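Local coordinates for AlkD2 (Streptococcus mutans, PDB 6M9M), which is of unknown function, binds inosine-5'-monophosphate in the crystal, and belongs by its HEAT-like repeat fold to a family of DNA glycosylases, at residues Ala125-Leu130 / Arg162-Asn167; Tyr64-Lys69 / Asp96-Lys101; Leu45-Asp50 / Leu72-Asp77. One frame throughout, in Å; residues are numbered along the deposited sequence. Where two conformers were deposited one is given.

Contact 1: residues Ala125-Leu130 / Arg162-Asn167; sequences AATEGL and RKSVGN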
ATOM      1  N   ALA A 125      -4.300  -1.577  -0.229  1.00  8.58           N
ATOM      2  CA  ALA A 125      -3.075  -0.786  -0.155  1.00  9.08           C
ATOM      3  C   ALA A 125      -2.235  -1.192   1.045  1.00  9.16           C
ATOM      4  O   ALA A 125      -0.997  -1.266   0.960  1.00  9.75           O
ATOM      5  CB  ALA A 125      -3.391   0.701  -0.108  1.00 10.31           C
ATOM      6  N   ALA A 126      -2.887  -1.475   2.174  1.00  8.83           N
ATOM      7  CA  ALA A 126      -2.142  -1.909   3.353  1.00  9.45           C
ATOM      8  C   ALA A 126      -1.600  -3.324   3.192  1.00  8.97           C
ATOM      9  O   ALA A 126      -0.433  -3.589   3.513  1.00 10.02           O
ATOM     10  CB  ALA A 126      -3.025  -1.812   4.592  1.00 10.36           C
ATOM     11  N   THR A 127      -2.429  -4.255   2.713  1.00  8.61           N
ATOM     12  CA  THR A 127      -1.952  -5.628   2.581  0.57  8.59           C
ATOM     13  C   THR A 127      -0.807  -5.711   1.586  1.00  8.35           C
ATOM     14  O   THR A 127       0.194  -6.387   1.840  1.00 10.19           O
ATOM     15  CB  THR A 127      -3.081  -6.598   2.193  0.57  8.85           C
ATOM     16  OG1 THR A 127      -3.641  -6.253   0.920  0.57 10.01           O
ATOM     17  CG2 THR A 127      -4.173  -6.626   3.268  0.57  9.14           C
ATOM     18  N   GLU A 128      -0.947  -5.053   0.437  1.00  8.36           N
ATOM     19  CA  GLU A 128       0.059  -5.122  -0.615  1.00  9.14           C
ATOM     20  C   GLU A 128       1.273  -4.269  -0.304  1.00  9.06           C
ATOM     21  O   GLU A 128       2.411  -4.676  -0.564  1.00  9.92           O
ATOM     22  CB  GLU A 128      -0.552  -4.676  -1.942  1.00  9.97           C
ATOM     23  CG  GLU A 128       0.351  -4.861  -3.152  1.00 11.44           C
ATOM     24  CD  GLU A 128       0.508  -6.305  -3.608  1.00 12.05           C
ATOM     25  OE1 GLU A 128      -0.262  -7.191  -3.149  1.00 12.05           O
ATOM     26  OE2 GLU A 128       1.392  -6.535  -4.452  1.00 14.94           O
ATOM     27  N   GLY A 129       1.056  -3.077   0.238  1.00  9.34           N
ATOM     28  CA  GLY A 129       2.155  -2.142   0.414  1.00  9.02           C
ATOM     29  C   GLY A 129       3.215  -2.614   1.383  1.00  9.12           C
ATOM     30  O   GLY A 129       4.384  -2.275   1.231  1.00 10.27           O
ATOM     31  N   LEU A 130       2.835  -3.418   2.372  1.00  9.36           N
ATOM     32  CA  LEU A 130       3.785  -3.928   3.349  0.62  9.67           C
ATOM     33  C   LEU A 130       4.482  -5.216   2.901  1.00  9.97           C
ATOM     34  O   LEU A 130       5.386  -5.690   3.600  1.00 10.13           O
ATOM     35  CB  LEU A 130       3.114  -4.116   4.712  0.62 10.55           C
ATOM     36  CG  LEU A 130       3.101  -2.870   5.606  0.62 13.19           C
ATOM     37  CD1 LEU A 130       2.290  -1.743   4.989  0.62 13.26           C
ATOM     38  CD2 LEU A 130       2.591  -3.248   6.993  0.62 15.07           C
ATOM     39  N   ARG A 162      -8.273 -10.221  -1.847  1.00  8.82           N
ATOM     40  CA  ARG A 162      -7.929 -11.606  -1.530  1.00  9.40           C
ATOM     41  C   ARG A 162      -6.645 -12.059  -2.213  1.00  9.85           C
ATOM     42  O   ARG A 162      -5.882 -12.840  -1.643  1.00 10.28           O
ATOM     43  CB  ARG A 162      -9.069 -12.559  -1.880  1.00 10.13           C
ATOM     44  CG  ARG A 162     -10.314 -12.387  -1.038  1.00 10.54           C
ATOM     45  CD  ARG A 162     -11.283 -13.543  -1.196  1.00 11.92           C
ATOM     46  NE  ARG A 162     -11.717 -13.772  -2.571  1.00 12.81           N
ATOM     47  CZ  ARG A 162     -12.734 -13.161  -3.176  1.00 13.01           C
ATOM     48  NH1 ARG A 162     -13.443 -12.239  -2.547  1.00 11.75           N
ATOM     49  NH2 ARG A 162     -13.053 -13.480  -4.427  1.00 15.03           N
ATOM     50  N   LYS A 163      -6.392 -11.597  -3.444  1.00  9.78           N
ATOM     51  CA  LYS A 163      -5.148 -11.972  -4.108  1.00 11.05           C
ATOM     52  C   LYS A 163      -3.948 -11.426  -3.350  1.00 10.18           C
ATOM     53  O   LYS A 163      -2.941 -12.121  -3.182  1.00 11.13           O
ATOM     54  CB  LYS A 163      -5.157 -11.479  -5.550  1.00 14.14           C
ATOM     55  CG  LYS A 163      -6.130 -12.261  -6.421  1.00 19.51           C
ATOM     56  CD  LYS A 163      -6.122 -11.786  -7.855  1.00 24.76           C
ATOM     57  CE  LYS A 163      -6.921 -12.727  -8.741  1.00 29.16           C
ATOM     58  NZ  LYS A 163      -6.953 -12.269 -10.153  1.00 33.96           N
ATOM     59  N   SER A 164      -4.044 -10.195  -2.854  1.00  9.70           N
ATOM     60  CA  SER A 164      -2.963  -9.625  -2.050  1.00  9.94           C
ATOM     61  C   SER A 164      -2.801 -10.365  -0.724  1.00  9.61           C
ATOM     62  O   SER A 164      -1.677 -10.633  -0.291  1.00 10.80           O
ATOM     63  CB  SER A 164      -3.254  -8.144  -1.858  0.56 10.00           C
ATOM     64  OG  SER A 164      -2.244  -7.496  -1.148  0.56  8.90           O
ATOM     65  N   VAL A 165      -3.908 -10.730  -0.090  1.00  8.92           N
ATOM     66  CA  VAL A 165      -3.874 -11.479   1.166  1.00  8.74           C
ATOM     67  C   VAL A 165      -3.186 -12.820   0.968  1.00  8.89           C
ATOM     68  O   VAL A 165      -2.273 -13.184   1.713  1.00  9.69           O
ATOM     69  CB  VAL A 165      -5.311 -11.664   1.690  1.00  9.01           C
ATOM     70  CG1 VAL A 165      -5.367 -12.643   2.854  1.00 10.23           C
ATOM     71  CG2 VAL A 165      -5.908 -10.335   2.101  1.00 10.41           C
ATOM     72  N   GLY A 166      -3.628 -13.584  -0.026  1.00  9.80           N
ATOM     73  CA  GLY A 166      -3.041 -14.889  -0.239  1.00  9.62           C
ATOM     74  C   GLY A 166      -1.571 -14.825  -0.598  1.00  9.95           C
ATOM     75  O   GLY A 166      -0.768 -15.625  -0.116  1.00 11.05           O
ATOM     76  N   ASN A 167      -1.197 -13.879  -1.457  1.00 10.04           N
ATOM     77  CA  ASN A 167       0.207 -13.740  -1.824  1.00 10.49           C
ATOM     78  C   ASN A 167       1.054 -13.185  -0.689  1.00 10.70           C
ATOM     79  O   ASN A 167       2.236 -13.535  -0.591  1.00 11.38           O
ATOM     80  CB  ASN A 167       0.318 -12.907  -3.091  1.00 12.73           C
ATOM     81  CG  ASN A 167      -0.069 -13.700  -4.326  1.00 15.85           C
ATOM     82  OD1 ASN A 167       0.361 -14.831  -4.502  1.00 19.29           O
ATOM     83  ND2 ASN A 167      -0.924 -13.135  -5.150  1.00 18.82           N
TER

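Contact 2: residues Tyr64-Lys69 / Asp96-Lys101; sequences YLSKDK and DEFCKK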
ATOM      1  N   TYR A  64       5.452  10.953   1.408  0.97  9.87           N
ATOM      2  CA  TYR A  64       6.512  11.663   2.119  0.97 11.01           C
ATOM      3  C   TYR A  64       5.961  12.640   3.157  0.97 11.13           C
ATOM      4  O   TYR A  64       6.634  12.927   4.153  0.97 12.15           O
ATOM      5  CB  TYR A  64       7.423  12.401   1.129  0.97 12.05           C
ATOM      6  CG  TYR A  64       8.028  11.511   0.068  0.97 13.67           C
ATOM      7  CD1 TYR A  64       8.519  10.254   0.369  0.97 17.02           C
ATOM      8  CD2 TYR A  64       8.052  11.916  -1.256  0.97 15.07           C
ATOM      9  CE1 TYR A  64       9.017   9.423  -0.633  0.97 18.86           C
ATOM     10  CE2 TYR A  64       8.567  11.121  -2.246  0.97 17.17           C
ATOM     11  CZ  TYR A  64       9.045   9.879  -1.948  0.97 18.85           C
ATOM     12  OH  TYR A  64       9.529   9.104  -2.975  0.97 23.23           O
ATOM     13  N   LEU A  65       4.761  13.168   2.926  1.00 10.90           N
ATOM     14  CA  LEU A  65       4.118  14.177   3.758  1.00 10.86           C
ATOM     15  C   LEU A  65       3.188  13.591   4.813  1.00 10.24           C
ATOM     16  O   LEU A  65       2.561  14.355   5.568  1.00 11.28           O
ATOM     17  CB  LEU A  65       3.275  15.082   2.863  1.00 11.00           C
ATOM     18  CG  LEU A  65       4.001  15.990   1.881  1.00 11.89           C
ATOM     19  CD1 LEU A  65       2.979  16.455   0.848  1.00 13.39           C
ATOM     20  CD2 LEU A  65       4.664  17.164   2.590  1.00 13.33           C
ATOM     21  N   SER A  66       3.107  12.267   4.904  1.00 10.29           N
ATOM     22  CA  SER A  66       2.029  11.596   5.614  1.00 10.64           C
ATOM     23  C   SER A  66       2.119  11.669   7.133  1.00 11.78           C
ATOM     24  O   SER A  66       1.182  11.189   7.784  1.00 11.58           O
ATOM     25  CB  SER A  66       1.931  10.143   5.149  1.00 10.79           C
ATOM     26  OG  SER A  66       3.134   9.451   5.362  1.00 12.00           O
ATOM     27  N   LYS A  67       3.150  12.278   7.716  1.00 11.44           N
ATOM     28  CA  LYS A  67       3.095  12.614   9.139  1.00 12.54           C
ATOM     29  C   LYS A  67       1.932  13.553   9.441  1.00 12.35           C
ATOM     30  O   LYS A  67       1.381  13.538  10.552  1.00 14.29           O
ATOM     31  CB  LYS A  67       4.420  13.243   9.581  1.00 15.31           C
ATOM     32  CG  LYS A  67       4.519  13.646  11.038  1.00 19.85           C
ATOM     33  CD  LYS A  67       5.863  14.304  11.273  1.00 23.42           C
ATOM     34  CE  LYS A  67       6.025  14.807  12.692  1.00 26.17           C
ATOM     35  NZ  LYS A  67       7.344  15.478  12.886  1.00 27.72           N
ATOM     36  N   ASP A  68       1.524  14.359   8.466  1.00 11.31           N
ATOM     37  CA  ASP A  68       0.350  15.222   8.599  1.00 10.53           C
ATOM     38  C   ASP A  68      -0.897  14.354   8.452  1.00 11.12           C
ATOM     39  O   ASP A  68      -1.146  13.777   7.393  1.00 10.75           O
ATOM     40  CB  ASP A  68       0.408  16.309   7.529  1.00 11.75           C
ATOM     41  CG  ASP A  68      -0.716  17.319   7.643  1.00 13.71           C
ATOM     42  OD1 ASP A  68      -1.806  16.974   8.143  1.00 15.57           O
ATOM     43  OD2 ASP A  68      -0.509  18.464   7.182  1.00 14.52           O
ATOM     44  N   LYS A  69      -1.672  14.250   9.528  1.00 10.96           N
ATOM     45  CA  LYS A  69      -2.842  13.388   9.544  1.00 12.48           C
ATOM     46  C   LYS A  69      -3.845  13.743   8.450  1.00 10.99           C
ATOM     47  O   LYS A  69      -4.551  12.857   7.961  1.00 11.08           O
ATOM     48  CB  LYS A  69      -3.520  13.459  10.915  1.00 19.14           C
ATOM     49  CG  LYS A  69      -2.698  12.835  12.038  1.00 31.17           C
ATOM     50  CD  LYS A  69      -3.343  13.056  13.403  1.00 45.87           C
ATOM     51  CE  LYS A  69      -2.511  12.437  14.525  0.73 48.70           C
ATOM     52  NZ  LYS A  69      -1.279  13.222  14.821  0.73 51.88           N
ATOM     53  N   ASP A  96       3.213   2.298   2.738  1.00  8.64           N
ATOM     54  CA  ASP A  96       4.430   1.732   3.317  1.00  8.20           C
ATOM     55  C   ASP A  96       5.377   2.835   3.765  1.00  9.03           C
ATOM     56  O   ASP A  96       6.046   2.708   4.796  1.00  9.77           O
ATOM     57  CB  ASP A  96       5.097   0.806   2.296  1.00  9.32           C
ATOM     58  CG  ASP A  96       6.209  -0.021   2.878  1.00 10.82           C
ATOM     59  OD1 ASP A  96       6.051  -0.538   3.997  1.00 11.07           O
ATOM     60  OD2 ASP A  96       7.230  -0.192   2.179  1.00 12.60           O
ATOM     61  N   GLU A  97       5.459   3.921   2.989  1.00  9.21           N
ATOM     62  CA  GLU A  97       6.306   5.059   3.351  1.00  9.96           C
ATOM     63  C   GLU A  97       5.873   5.665   4.682  1.00  9.42           C
ATOM     64  O   GLU A  97       6.710   5.990   5.532  1.00 10.68           O
ATOM     65  CB  GLU A  97       6.277   6.102   2.234  1.00 11.40           C
ATOM     66  CG  GLU A  97       7.114   7.336   2.479  1.00 13.97           C
ATOM     67  CD  GLU A  97       8.592   7.075   2.481  1.00 18.81           C
ATOM     68  OE1 GLU A  97       9.013   6.128   1.786  1.00 21.21           O
ATOM     69  OE2 GLU A  97       9.330   7.836   3.155  1.00 21.69           O
ATOM     70  N   PHE A  98       4.569   5.862   4.868  1.00 10.01           N
ATOM     71  CA  PHE A  98       4.074   6.342   6.154  1.00  9.64           C
ATOM     72  C   PHE A  98       4.554   5.434   7.289  1.00  9.44           C
ATOM     73  O   PHE A  98       5.071   5.903   8.317  1.00 10.03           O
ATOM     74  CB  PHE A  98       2.536   6.387   6.178  1.00 10.42           C
ATOM     75  CG  PHE A  98       2.007   6.574   7.569  1.00 10.08           C
ATOM     76  CD1 PHE A  98       2.116   7.793   8.196  1.00 11.27           C
ATOM     77  CD2 PHE A  98       1.484   5.510   8.291  1.00 11.10           C
ATOM     78  CE1 PHE A  98       1.700   7.972   9.493  1.00 11.67           C
ATOM     79  CE2 PHE A  98       1.082   5.687   9.598  1.00 11.69           C
ATOM     80  CZ  PHE A  98       1.179   6.924  10.194  1.00 12.28           C
ATOM     81  N   CYS A  99       4.376   4.115   7.116  1.00  9.44           N
ATOM     82  CA  CYS A  99       4.711   3.173   8.182  1.00  9.54           C
ATOM     83  C   CYS A  99       6.207   3.172   8.464  1.00 10.80           C
ATOM     84  O   CYS A  99       6.623   3.095   9.625  1.00 11.43           O
ATOM     85  CB  CYS A  99       4.232   1.769   7.819  1.00 10.28           C
ATOM     86  SG  CYS A  99       2.448   1.565   7.716  1.00 10.09           S
ATOM     87  N   LYS A 100       7.026   3.236   7.411  1.00 11.11           N
ATOM     88  CA  LYS A 100       8.473   3.280   7.582  1.00 13.52           C
ATOM     89  C   LYS A 100       8.905   4.515   8.349  1.00 14.09           C
ATOM     90  O   LYS A 100       9.801   4.441   9.199  1.00 15.76           O
ATOM     91  CB  LYS A 100       9.119   3.263   6.186  1.00 18.14           C
ATOM     92  CG  LYS A 100      10.629   3.360   6.139  1.00 24.70           C
ATOM     93  CD  LYS A 100      11.110   3.367   4.678  1.00 30.04           C
ATOM     94  CE  LYS A 100      12.625   3.430   4.588  1.00 37.57           C
ATOM     95  NZ  LYS A 100      13.113   3.353   3.180  1.00 40.83           N
ATOM     96  N   LYS A 101       8.295   5.669   8.044  1.00 14.13           N
ATOM     97  CA  LYS A 101       8.712   6.926   8.658  1.00 16.91           C
ATOM     98  C   LYS A 101       8.339   6.981  10.133  1.00 16.09           C
ATOM     99  O   LYS A 101       9.147   7.396  10.967  1.00 17.93           O
ATOM    100  CB  LYS A 101       8.093   8.104   7.907  1.00 23.23           C
ATOM    101  CG  LYS A 101       8.692   8.351   6.531  1.00 31.05           C
ATOM    102  CD  LYS A 101       9.247   9.767   6.388  1.00 40.57           C
ATOM    103  CE  LYS A 101       8.506  10.552   5.313  1.00 44.52           C
ATOM    104  NZ  LYS A 101       9.217  11.820   4.967  1.00 45.25           N
TER

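Contact 3: residues Leu45-Asp50 / Leu72-Asp77; sequences LAYQSD and LIFMRD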
ATOM      1  N   LEU A  45      -2.679  19.923  -5.729  1.00 13.16           N
ATOM      2  CA  LEU A  45      -2.916  20.409  -7.084  1.00 15.08           C
ATOM      3  C   LEU A  45      -2.534  19.354  -8.113  1.00 14.53           C
ATOM      4  O   LEU A  45      -3.274  19.117  -9.075  1.00 15.27           O
ATOM      5  CB  LEU A  45      -2.157  21.711  -7.335  1.00 17.95           C
ATOM      6  CG  LEU A  45      -2.517  22.404  -8.652  1.00 20.66           C
ATOM      7  CD1 LEU A  45      -3.976  22.847  -8.693  1.00 22.31           C
ATOM      8  CD2 LEU A  45      -1.568  23.586  -8.865  1.00 21.69           C
ATOM      9  N   ALA A  46      -1.399  18.689  -7.915  1.00 13.91           N
ATOM     10  CA  ALA A  46      -0.981  17.656  -8.853  1.00 12.77           C
ATOM     11  C   ALA A  46      -1.957  16.480  -8.863  1.00 11.99           C
ATOM     12  O   ALA A  46      -2.186  15.869  -9.912  1.00 12.63           O
ATOM     13  CB  ALA A  46       0.434  17.187  -8.524  1.00 13.42           C
ATOM     14  N   TYR A  47      -2.534  16.139  -7.706  1.00 10.76           N
ATOM     15  CA  TYR A  47      -3.451  15.007  -7.635  1.00 10.49           C
ATOM     16  C   TYR A  47      -4.733  15.267  -8.421  1.00 11.21           C
ATOM     17  O   TYR A  47      -5.412  14.313  -8.809  1.00 11.76           O
ATOM     18  CB  TYR A  47      -3.722  14.583  -6.167  1.00  9.84           C
ATOM     19  CG  TYR A  47      -4.514  13.287  -6.156  1.00  9.44           C
ATOM     20  CD1 TYR A  47      -3.916  12.097  -6.560  1.00 10.32           C
ATOM     21  CD2 TYR A  47      -5.865  13.267  -5.846  1.00  9.30           C
ATOM     22  CE1 TYR A  47      -4.639  10.930  -6.650  1.00 10.18           C
ATOM     23  CE2 TYR A  47      -6.586  12.086  -5.914  1.00  9.85           C
ATOM     24  CZ  TYR A  47      -5.976  10.930  -6.344  1.00  9.35           C
ATOM     25  OH  TYR A  47      -6.706   9.768  -6.436  1.00 10.90           O
ATOM     26  N   GLN A  48      -5.053  16.523  -8.712  0.89 11.45           N
ATOM     27  CA  GLN A  48      -6.204  16.804  -9.553  0.89 12.27           C
ATOM     28  C   GLN A  48      -5.932  16.650 -11.041  0.89 12.90           C
ATOM     29  O   GLN A  48      -6.872  16.745 -11.838  0.89 14.13           O
ATOM     30  CB  GLN A  48      -6.720  18.200  -9.280  0.89 15.24           C
ATOM     31  CG  GLN A  48      -7.467  18.273  -7.970  0.89 17.09           C
ATOM     32  CD  GLN A  48      -8.491  17.146  -7.831  0.89 17.42           C
ATOM     33  OE1 GLN A  48      -9.392  17.014  -8.668  0.89 19.39           O
ATOM     34  NE2 GLN A  48      -8.327  16.306  -6.794  0.89 12.02           N
ATOM     35  N   SER A  49      -4.697  16.392 -11.438  1.00 13.55           N
ATOM     36  CA  SER A  49      -4.383  16.262 -12.850  1.00 13.23           C
ATOM     37  C   SER A  49      -5.161  15.119 -13.486  1.00 13.89           C
ATOM     38  O   SER A  49      -5.366  14.065 -12.880  1.00 14.27           O
ATOM     39  CB  SER A  49      -2.890  15.992 -12.994  1.00 14.30           C
ATOM     40  OG  SER A  49      -2.532  15.798 -14.348  1.00 14.46           O
ATOM     41  N   ASP A  50      -5.571  15.320 -14.735  1.00 14.82           N
ATOM     42  CA  ASP A  50      -6.123  14.240 -15.544  1.00 15.87           C
ATOM     43  C   ASP A  50      -5.034  13.384 -16.193  1.00 15.08           C
ATOM     44  O   ASP A  50      -5.356  12.471 -16.957  1.00 16.56           O
ATOM     45  CB  ASP A  50      -7.129  14.762 -16.575  1.00 19.42           C
ATOM     46  CG  ASP A  50      -6.527  15.714 -17.577  1.00 24.63           C
ATOM     47  OD1 ASP A  50      -5.290  15.885 -17.588  1.00 28.70           O
ATOM     48  OD2 ASP A  50      -7.314  16.296 -18.361  1.00 28.09           O
ATOM     49  N   LEU A  72      -2.628  11.884   5.432  1.00  8.23           N
ATOM     50  CA  LEU A  72      -2.869  10.450   5.572  1.00  8.77           C
ATOM     51  C   LEU A  72      -4.348  10.101   5.389  1.00  8.48           C
ATOM     52  O   LEU A  72      -4.674   9.102   4.742  1.00  9.21           O
ATOM     53  CB  LEU A  72      -2.329   9.967   6.909  1.00  9.90           C
ATOM     54  CG  LEU A  72      -2.399   8.477   7.159  1.00 11.53           C
ATOM     55  CD1 LEU A  72      -1.568   7.710   6.156  1.00 13.12           C
ATOM     56  CD2 LEU A  72      -1.986   8.142   8.571  1.00 13.89           C
ATOM     57  N   ILE A  73      -5.260  10.921   5.939  1.00  8.52           N
ATOM     58  CA  ILE A  73      -6.693  10.696   5.735  1.00  8.72           C
ATOM     59  C   ILE A  73      -7.053  10.831   4.259  1.00  7.54           C
ATOM     60  O   ILE A  73      -7.859  10.058   3.733  1.00  8.65           O
ATOM     61  CB  ILE A  73      -7.522  11.659   6.610  1.00  9.82           C
ATOM     62  CG1 ILE A  73      -7.433  11.273   8.090  1.00 12.73           C
ATOM     63  CG2 ILE A  73      -8.971  11.727   6.138  1.00 10.49           C
ATOM     64  CD1 ILE A  73      -7.964  12.341   9.044  1.00 15.58           C
ATOM     65  N   PHE A  74      -6.491  11.823   3.569  1.00  8.31           N
ATOM     66  CA  PHE A  74      -6.775  11.967   2.141  1.00  8.34           C
ATOM     67  C   PHE A  74      -6.303  10.742   1.354  1.00  8.14           C
ATOM     68  O   PHE A  74      -7.003  10.267   0.449  1.00  8.05           O
ATOM     69  CB  PHE A  74      -6.142  13.247   1.624  1.00  8.69           C
ATOM     70  CG  PHE A  74      -6.569  13.642   0.240  1.00  8.98           C
ATOM     71  CD1 PHE A  74      -7.694  14.415   0.046  1.00  9.09           C
ATOM     72  CD2 PHE A  74      -5.837  13.255  -0.862  1.00  8.96           C
ATOM     73  CE1 PHE A  74      -8.090  14.799  -1.228  1.00  9.68           C
ATOM     74  CE2 PHE A  74      -6.229  13.642  -2.144  1.00  9.65           C
ATOM     75  CZ  PHE A  74      -7.353  14.416  -2.320  1.00 10.13           C
ATOM     76  N   MET A  75      -5.138  10.192   1.710  1.00  7.86           N
ATOM     77  CA  MET A  75      -4.691   8.940   1.108  1.00  7.52           C
ATOM     78  C   MET A  75      -5.691   7.818   1.369  1.00  8.16           C
ATOM     79  O   MET A  75      -6.087   7.082   0.453  1.00  8.91           O
ATOM     80  CB  MET A  75      -3.326   8.552   1.683  1.00  8.32           C
ATOM     81  CG  MET A  75      -2.149   9.414   1.269  1.00  9.14           C
ATOM     82  SD  MET A  75      -0.671   9.165   2.273  1.00 10.11           S
ATOM     83  CE  MET A  75      -0.449   7.396   2.176  1.00 11.12           C
ATOM     84  N   ARG A  76      -6.092   7.667   2.630  1.00  8.28           N
ATOM     85  CA  ARG A  76      -6.959   6.569   3.049  1.00  8.37           C
ATOM     86  C   ARG A  76      -8.306   6.619   2.352  1.00  8.50           C
ATOM     87  O   ARG A  76      -8.823   5.589   1.910  1.00  9.33           O
ATOM     88  CB  ARG A  76      -7.164   6.652   4.565  1.00  9.17           C
ATOM     89  CG  ARG A  76      -7.905   5.476   5.190  1.00  9.81           C
ATOM     90  CD  ARG A  76      -8.240   5.730   6.657  1.00 11.69           C
ATOM     91  NE  ARG A  76      -9.235   6.783   6.754  1.00 11.22           N
ATOM     92  CZ  ARG A  76      -9.455   7.554   7.810  1.00 13.88           C
ATOM     93  NH1 ARG A  76      -8.743   7.405   8.910  1.00 16.13           N
ATOM     94  NH2 ARG A  76     -10.390   8.482   7.741  1.00 14.94           N
ATOM     95  N   ASP A  77      -8.893   7.810   2.252  1.00  8.53           N
ATOM     96  CA  ASP A  77     -10.287   7.930   1.869  1.00  8.83           C
ATOM     97  C   ASP A  77     -10.517   8.481   0.470  1.00  8.37           C
ATOM     98  O   ASP A  77     -11.593   8.259  -0.080  1.00  9.92           O
ATOM     99  CB  ASP A  77     -11.025   8.843   2.857  1.00 10.22           C
ATOM    100  CG  ASP A  77     -11.193   8.226   4.225  1.00 12.15           C
ATOM    101  OD1 ASP A  77     -10.945   7.008   4.387  1.00 12.90           O
ATOM    102  OD2 ASP A  77     -11.559   8.983   5.141  1.00 13.69           O
TER

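Contact 1: residues Ala125-Leu130 / Arg162-Asn167
Ser164 faces Thr127 and Glu128 across two helices whose short segments run 8.8 Å apart at an angle of 34°. The CA atoms of Glu128 and Ser164 are 5.6 Å apart. In the conformer described, Ser164 holds its OG anti to the backbone N (chi1 -177°), and this aims the hydroxyl into the space between the two partners. The OG gives its proton to Glu128 OE1 at 2.8 Å, on the anti lone pair of that oxygen. Glu128 is bent at chi2 (74°), which turns its carboxylate back toward the serine. Thr127 OG1, also in one of two conformers, lies 2.8 Å from Ser164 OG and hydrogen-bonds to Arg124 O, one turn back in its helix. Arg131 makes a salt bridge to the same Glu128 OE1, so two partners hold this oxygen in place. The charge of Arg131 would probably favour the ionised carboxylate. Val165 follows and adds a loose apolar contact, with its CG2 4.3 Å from Thr127 CG2. Leu153 touches both of these side chains. The arrangement is side-by-side packing of helix 120-129 on helix 159-175, as in the alpha-helical solenoid of HEAT-like repeats, with a polar serine link at its centre.

Contact 2: residues Tyr64-Lys69 / Asp96-Lys101
This is a mixed polar and apolar contact between the C-terminal end of helix 52-65, with the turn after it, and helix 85-102. It belongs to the stacked helices of the HEAT-like repeat fold and lies away from the nucleotide site. Lys101 NZ donates a hydrogen bond to Tyr64 O at 2.9 Å. It approaches in the carbonyl plane, on a lone pair, with a C=O...N angle of 128°. The lysine chain bends at chi2 and chi3, which brings NZ to the Tyr64 carbonyl near the end of helix 52-65. Tyr64 and Glu97 meet with ring and carboxylate planes 78° apart. Glu97 OE2 sits at the ring edge, 3.8 Å from Tyr64 CD1. Tyr31 meets the Tyr64 ring as well. Ser66 points at Phe98, and its OG lies 3.2 Å from Phe98 CB, near the plane of the ring. The polar partner of that hydroxyl is Gly63 O, three residues earlier. Ser66 can therefore pack against the phenyl group while its OG remains hydrogen-bonded. The lysine acts on a carbonyl at the negative end of the helix dipole, so its positive charge probably gives a favourable electrostatic term.

Contact 3: residues Leu45-Asp50 / Leu72-Asp77
Tyr47 and Phe74 meet with their ring planes at 89°, almost perpendicular, and their centroids 5.8 Å apart. The nearest atoms are Tyr47 CD2 and Phe74 CE2, at 3.7 Å. Phe74 CZ is a little farther from the same Tyr47 CD2, at 4.0 Å. The phenyl group presents its CE2–CZ side to Tyr47 CD2. That atom lies at the edge of the Phe74 ring, near its plane. Even the nearest CA atoms, those of Tyr47 and Met75, are 10.7 Å apart, so the two long side chains bridge the gap. CG is anti to the backbone N in both (chi1 -172° for Tyr47, -169° for Phe74), and both CA–CB bonds point toward the other segment. The contact joins the end of helix 36-47 to helix 69-79 within the HEAT-like repeat solenoid. Helix 52-65 comes between them in the chain, and its Ala58 touches Tyr47. Phe44 packs edge-to-face with Phe74, and Phe62 meets it too, so the phenyl group sits in an aromatic cluster. Val79 touches both side chains. Within 72-77, Arg76 grips Asp77 side-on in a salt bridge. Its NE bonds to Asp77 OD1 and its NH2 to Asp77 OD2, both at 2.9 Å. Each carboxylate oxygen lies close to the guanidinium plane, while NE meets OD1 from above the carboxylate plane. Through NH1, Arg76 forms a second salt bridge, with Glu113.

Contacts 2 and 3 alternate along the chain, and their centres are 14 Å apart. They touch where Phe98 CZ meets Leu72 CD2 at 3.8 Å and where Ser66 CB meets Met75 SD at 4.0 Å. Contact 1 comes later in the chain. Its centre is 19 Å from that of contact 2, yet Gly129 O packs on Asp96 CG at 3.3 Å. Contacts 1 and 3 do not touch, and their nearest atoms are about 7 Å apart. Glu128 of contact 1 has its side chain about 8 Å from the bound inosinic acid. The side chain of Tyr47 in contact 3 is about 11 Å from that of Arg86, which binds the nucleotide.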